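Local coordinates for HpcH/HpaI aldolase/citrate lyase family protein (Burkholderia cenocepacia, PDB 4MF4) that is of undetermined function but belongs to the HpcH/HpaI aldolase/citrate lyase family, whose members fold as a TIM barrel, at residues W31-S36 against V249-S254; Y48-I53 against Y244-V249. All blocks are in the same frame, centred on the assembly; numbering follows the deposited sequence.

Contact 1. Residues W31-S36 against V249-S254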
loop_
_atom_site.group_PDB
_atom_site.type_symbol
_atom_site.label_atom_id
_atom_site.label_comp_id
_atom_site.label_asym_id
_atom_site.label_seq_id
_atom_site.Cartn_x
_atom_site.Cartn_y
_atom_site.Cartn_z
ATOM N N TRP A 31 -13.255 4.060 -19.912
ATOM C CA TRP A 31 -12.785 4.826 -18.775
ATOM C C TRP A 31 -12.496 3.888 -17.609
ATOM O O TRP A 31 -13.334 3.018 -17.283
ATOM C CB TRP A 31 -13.878 5.800 -18.314
ATOM C CG TRP A 31 -13.366 7.093 -17.881
ATOM C CD1 TRP A 31 -13.329 7.578 -16.612
ATOM C CD2 TRP A 31 -12.834 8.115 -18.731
ATOM N NE1 TRP A 31 -12.779 8.843 -16.628
ATOM C CE2 TRP A 31 -12.465 9.182 -17.915
ATOM C CE3 TRP A 31 -12.618 8.213 -20.107
ATOM C CZ2 TRP A 31 -11.915 10.351 -18.422
ATOM C CZ3 TRP A 31 -12.056 9.367 -20.612
ATOM C CH2 TRP A 31 -11.706 10.422 -19.778
ATOM N N LEU A 32 -11.318 4.054 -16.998
ATOM C CA LEU A 32 -10.955 3.262 -15.849
ATOM C C LEU A 32 -10.969 4.137 -14.598
ATOM O O LEU A 32 -10.038 4.903 -14.373
ATOM C CB LEU A 32 -9.580 2.611 -16.014
ATOM C CG LEU A 32 -9.319 1.786 -17.268
ATOM C CD1 LEU A 32 -7.896 1.252 -17.223
ATOM C CD2 LEU A 32 -10.319 0.657 -17.420
ATOM N N SER A 33 -12.039 3.986 -13.812
ATOM C CA SER A 33 -12.291 4.697 -12.545
ATOM C C SER A 33 -12.026 3.869 -11.271
ATOM O O SER A 33 -11.847 4.442 -10.188
ATOM C CB SER A 33 -13.768 5.117 -12.469
ATOM O OG SER A 33 -14.131 5.891 -13.601
ATOM N N LEU A 34 -11.999 2.537 -11.373
ATOM C CA LEU A 34 -11.958 1.698 -10.178
ATOM C C LEU A 34 -10.600 1.704 -9.474
ATOM O O LEU A 34 -10.520 1.364 -8.276
ATOM C CB LEU A 34 -12.367 0.241 -10.501
ATOM C CG LEU A 34 -13.823 -0.084 -10.870
ATOM C CD1 LEU A 34 -13.868 -1.507 -11.463
ATOM C CD2 LEU A 34 -14.688 0.068 -9.628
ATOM N N GLY A 35 -9.542 2.114 -10.158
ATOM C CA GLY A 35 -8.225 2.186 -9.521
ATOM C C GLY A 35 -7.570 0.857 -9.201
ATOM O O GLY A 35 -6.746 0.759 -8.282
ATOM N N SER A 36 -7.910 -0.157 -9.985
ATOM C CA SER A 36 -7.599 -1.551 -9.689
ATOM C C SER A 36 -6.644 -2.106 -10.731
ATOM O O SER A 36 -6.953 -2.053 -11.918
ATOM C CB SER A 36 -8.929 -2.369 -9.750
ATOM O OG SER A 36 -8.671 -3.785 -9.739
ATOM N N VAL A 249 -16.795 4.348 -24.470
ATOM C CA VAL A 249 -17.996 3.547 -24.220
ATOM C C VAL A 249 -18.183 3.392 -22.707
ATOM O O VAL A 249 -17.993 2.303 -22.131
ATOM C CB VAL A 249 -17.950 2.165 -24.946
ATOM C CG1 VAL A 249 -19.299 1.480 -24.902
ATOM C CG2 VAL A 249 -17.533 2.277 -26.400
ATOM N N SER A 250 -18.517 4.511 -22.067
ATOM C CA SER A 250 -18.711 4.601 -20.624
ATOM C C SER A 250 -17.470 4.173 -19.813
ATOM O O SER A 250 -16.350 4.361 -20.254
ATOM C CB SER A 250 -19.988 3.848 -20.223
ATOM O OG SER A 250 -20.418 4.136 -18.897
ATOM N N ALA A 251 -17.677 3.600 -18.633
ATOM C CA ALA A 251 -16.612 3.406 -17.608
ATOM C C ALA A 251 -16.771 2.033 -16.985
ATOM O O ALA A 251 -17.911 1.460 -16.943
ATOM C CB ALA A 251 -16.737 4.485 -16.524
ATOM N N ASP A 252 -15.641 1.511 -16.521
ATOM C CA ASP A 252 -15.580 0.203 -15.863
ATOM C C ASP A 252 -16.618 0.067 -14.749
ATOM O O ASP A 252 -17.377 -0.905 -14.748
ATOM C CB ASP A 252 -14.156 -0.084 -15.313
ATOM C CG ASP A 252 -13.615 1.007 -14.384
ATOM O OD1 ASP A 252 -14.272 2.052 -14.118
ATOM O OD2 ASP A 252 -12.499 0.800 -13.865
ATOM N N VAL A 253 -16.687 1.044 -13.842
ATOM C CA VAL A 253 -17.563 0.896 -12.684
ATOM C C VAL A 253 -19.038 0.916 -13.108
ATOM O O VAL A 253 -19.866 0.258 -12.495
ATOM C CB VAL A 253 -17.305 1.978 -11.608
ATOM C CG1 VAL A 253 -17.602 3.378 -12.106
ATOM C CG2 VAL A 253 -18.109 1.710 -10.368
ATOM N N SER A 254 -19.360 1.705 -14.139
ATOM C CA SER A 254 -20.726 1.782 -14.650
ATOM C C SER A 254 -21.175 0.440 -15.262
ATOM O O SER A 254 -22.290 -0.055 -15.028
ATOM C CB SER A 254 -20.820 2.916 -15.674
ATOM O OG SER A 254 -20.398 4.144 -15.072
HETATM O O HOH W 1 -10.029 0.037 -12.593
#
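Asp-252 holds its CG between its backbone N and carbonyl carbon (chi1 54°), turning the carboxylate onto the loop that follows Leu-32. The site is the closing seam of a TIM barrel, where the first strand, 27-32, runs parallel to the last, 246-251. Two backbone bonds flank Ala-251: Trp-31 N gives to Ser-250 O at 3.1 Å, and Asp-252 N gives to Trp-31 O at 2.9 Å. Past Ala-251, the N-cap residue of helix 252-268, the Asp-252 carboxylate binds the loop after strand 27-32. Asp-252 OD1 accepts from Ser-33 N at 3.0 Å, 34° out of the carboxylate plane. Asp-252 OD2 accepts from Leu-34 N at 3.1 Å, closer to that plane. Each oxygen has its own backbone N-H, met on the syn side. Leu-34 runs alongside the carboxylate, with CB and CG each 3.4 Å from Asp-252 OD2, and sets its CD2 3.8 Å from Val-253 CB. Leu-43 of helix 37-43 and Leu-256 of a second subunit, another copy of the protein, also pack on Asp-252. The Trp-31 ring turns off the seam, and its NE1 bonds to Asp-54. A water donates to Asp-252 OD2 at 2.9 Å and weakly accepts from Ser-36 N.

Contact 2. Residues Y48-I53 against Y244-V249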
loop_
_atom_site.group_PDB
_atom_site.type_symbol
_atom_site.label_atom_id
_atom_site.label_comp_id
_atom_site.label_asym_id
_atom_site.label_seq_id
_atom_site.Cartn_x
_atom_site.Cartn_y
_atom_site.Cartn_z
ATOM N N TYR A 48 -10.631 -3.146 -26.573
ATOM C CA TYR A 48 -10.756 -1.692 -26.826
ATOM C C TYR A 48 -9.469 -1.160 -27.470
ATOM O O TYR A 48 -8.357 -1.683 -27.235
ATOM C CB TYR A 48 -11.056 -0.938 -25.530
ATOM C CG TYR A 48 -12.494 -1.082 -25.131
ATOM C CD1 TYR A 48 -12.946 -2.209 -24.492
ATOM C CD2 TYR A 48 -13.406 -0.069 -25.390
ATOM C CE1 TYR A 48 -14.312 -2.367 -24.192
ATOM C CE2 TYR A 48 -14.744 -0.197 -25.064
ATOM C CZ TYR A 48 -15.189 -1.342 -24.471
ATOM O OH TYR A 48 -16.499 -1.428 -24.110
ATOM N N ASP A 49 -9.608 -0.120 -28.279
ATOM C CA ASP A 49 -8.417 0.567 -28.860
ATOM C C ASP A 49 -7.624 1.344 -27.796
ATOM O O ASP A 49 -6.384 1.446 -27.880
ATOM C CB ASP A 49 -8.859 1.453 -29.998
ATOM C CG ASP A 49 -9.645 0.677 -31.042
ATOM O OD1 ASP A 49 -9.065 -0.324 -31.530
ATOM O OD2 ASP A 49 -10.847 0.998 -31.315
ATOM N N TRP A 50 -8.320 1.923 -26.815
ATOM C CA TRP A 50 -7.628 2.660 -25.744
ATOM C C TRP A 50 -8.324 2.490 -24.416
ATOM O O TRP A 50 -9.504 2.161 -24.384
ATOM C CB TRP A 50 -7.463 4.152 -26.115
ATOM C CG TRP A 50 -8.731 4.849 -26.440
ATOM C CD1 TRP A 50 -9.456 4.760 -27.602
ATOM C CD2 TRP A 50 -9.445 5.743 -25.592
ATOM N NE1 TRP A 50 -10.587 5.543 -27.519
ATOM C CE2 TRP A 50 -10.605 6.153 -26.291
ATOM C CE3 TRP A 50 -9.234 6.225 -24.298
ATOM C CZ2 TRP A 50 -11.531 7.032 -25.752
ATOM C CZ3 TRP A 50 -10.149 7.132 -23.779
ATOM C CH2 TRP A 50 -11.303 7.502 -24.514
ATOM N N LEU A 51 -7.584 2.684 -23.326
ATOM C CA LEU A 51 -8.127 2.638 -21.980
ATOM C C LEU A 51 -7.643 3.858 -21.211
ATOM O O LEU A 51 -6.471 4.194 -21.283
ATOM C CB LEU A 51 -7.652 1.385 -21.237
ATOM C CG LEU A 51 -8.009 0.020 -21.822
ATOM C CD1 LEU A 51 -7.294 -1.113 -21.083
ATOM C CD2 LEU A 51 -9.492 -0.217 -21.710
ATOM N N CYS A 52 -8.533 4.548 -20.512
ATOM C CA CYS A 52 -8.152 5.823 -19.838
ATOM C C CYS A 52 -8.013 5.667 -18.322
ATOM O O CYS A 52 -8.979 5.307 -17.656
ATOM C CB CYS A 52 -9.144 6.944 -20.134
ATOM S SG CYS A 52 -8.556 8.531 -19.515
ATOM N N ILE A 53 -6.821 5.903 -17.815
ATOM C CA ILE A 53 -6.585 5.939 -16.365
ATOM C C ILE A 53 -6.856 7.361 -15.921
ATOM O O ILE A 53 -6.106 8.267 -16.234
ATOM C CB ILE A 53 -5.159 5.504 -16.012
ATOM C CG1 ILE A 53 -4.898 4.073 -16.479
ATOM C CG2 ILE A 53 -4.877 5.602 -14.503
ATOM C CD1 ILE A 53 -3.423 3.803 -16.668
ATOM N N TYR A 244 -17.691 11.558 -34.740
ATOM C CA TYR A 244 -16.724 11.466 -33.687
ATOM C C TYR A 244 -15.858 10.213 -33.923
ATOM O O TYR A 244 -16.375 9.160 -34.323
ATOM C CB TYR A 244 -17.399 11.318 -32.329
ATOM C CG TYR A 244 -18.102 12.553 -31.834
ATOM C CD1 TYR A 244 -17.426 13.522 -31.053
ATOM C CD2 TYR A 244 -19.438 12.775 -32.155
ATOM C CE1 TYR A 244 -18.081 14.678 -30.613
ATOM C CE2 TYR A 244 -20.094 13.897 -31.703
ATOM C CZ TYR A 244 -19.415 14.848 -30.943
ATOM O OH TYR A 244 -20.115 15.946 -30.508
ATOM N N ARG A 245 -14.568 10.325 -33.628
ATOM C CA ARG A 245 -13.608 9.208 -33.755
ATOM C C ARG A 245 -13.162 8.562 -32.410
ATOM O O ARG A 245 -13.238 7.313 -32.237
ATOM C CB ARG A 245 -12.433 9.671 -34.565
ATOM C CG ARG A 245 -12.835 9.904 -36.028
ATOM C CD ARG A 245 -11.641 10.156 -36.870
ATOM N NE ARG A 245 -10.811 8.951 -36.855
ATOM C CZ ARG A 245 -9.491 8.949 -36.802
ATOM N NH1 ARG A 245 -8.807 10.093 -36.750
ATOM N NH2 ARG A 245 -8.857 7.799 -36.762
ATOM N N LEU A 246 -12.792 9.373 -31.420
ATOM C CA LEU A 246 -12.317 8.804 -30.148
ATOM C C LEU A 246 -13.465 8.721 -29.161
ATOM O O LEU A 246 -13.760 9.682 -28.396
ATOM C CB LEU A 246 -11.180 9.642 -29.592
ATOM C CG LEU A 246 -10.432 9.019 -28.423
ATOM C CD1 LEU A 246 -9.284 8.147 -28.920
ATOM C CD2 LEU A 246 -9.901 10.063 -27.490
ATOM N N ILE A 247 -14.139 7.576 -29.171
ATOM C CA ILE A 247 -15.400 7.429 -28.476
ATOM C C ILE A 247 -15.211 6.543 -27.246
ATOM O O ILE A 247 -14.758 5.406 -27.385
ATOM C CB ILE A 247 -16.459 6.811 -29.389
ATOM C CG1 ILE A 247 -16.731 7.745 -30.569
ATOM C CG2 ILE A 247 -17.742 6.587 -28.602
ATOM C CD1 ILE A 247 -17.683 7.194 -31.607
ATOM N N THR A 248 -15.539 7.086 -26.073
ATOM C CA THR A 248 -15.464 6.369 -24.810
ATOM C C THR A 248 -16.804 5.680 -24.598
ATOM O O THR A 248 -17.814 6.351 -24.531
ATOM C CB THR A 248 -15.270 7.307 -23.587
ATOM O OG1 THR A 248 -14.292 8.314 -23.828
ATOM C CG2 THR A 248 -14.844 6.541 -22.381
ATOM N N VAL A 249 -16.795 4.348 -24.470
ATOM C CA VAL A 249 -17.996 3.547 -24.220
ATOM C C VAL A 249 -18.183 3.392 -22.707
ATOM O O VAL A 249 -17.993 2.303 -22.131
ATOM C CB VAL A 249 -17.950 2.165 -24.946
ATOM C CG1 VAL A 249 -19.299 1.480 -24.902
ATOM C CG2 VAL A 249 -17.533 2.277 -26.400
#
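Within the TIM barrel, strands 50-54 and 246-251 are not neighbours, since strand 27-32 lies between them in the sheet. The axes of strand pieces 50-53 and 246-249 come within 9.0 Å and cross at -68°, and no hydrogen bond joins them. Side chains bridge the gap. The Trp-50 indole does most of this. Its CG sits between the backbone N and the carbonyl carbon (chi1 56°), and the ring reaches across to Leu-246 and Thr-248. Leu-246 lays its CD1 over one face of the Trp-50 indole, 3.6 Å from the centroid of the five-membered ring, in a CH-pi contact. Leu-246 CG adds a contact of 3.5 Å with Trp-50 CZ2. Thr-248 OG1 lies at the edge of the indole, near its plane, 3.2 Å from Trp-50 CH2. Both polar groups are satisfied by other strands: Trp-50 NE1 bonds to Leu-27 O, and Thr-248 OG1 bonds to Ile-228 O. Phe-187 of strand 185-188 packs on both Leu-246 and Thr-248. Tyr-48 turns its ring edge to Val-249, with CE2 4.0 Å from Val-249 CG2. Its OH bonds to Thr-260 O of a second subunit, another copy of the protein.

How the contacts relate
Both contacts are buried and both use strand 246-251, with Val-249 in common, but hold it differently. Contact 1 joins adjacent strands at the seam and is mainly polar, with backbone bonds and a carboxylate. Contact 2 lies nearer the chain centre and joins strands that flank strand 27-32, mainly by apolar and aromatic packing, with no hydrogen bond across it. Strand 27-32 links the two: Leu-32 N lies 2.7 Å from Cys-52 O, a probable hydrogen bond. The Trp-31 ring of contact 1 touches both segments of contact 2: Trp-31 CE3 lies 3.6 Å from Thr-248 CG2 and Trp-31 CH2 3.7 Å from Cys-52 SG. Both touch the second subunit, where Val-249 packs on its Ala-263.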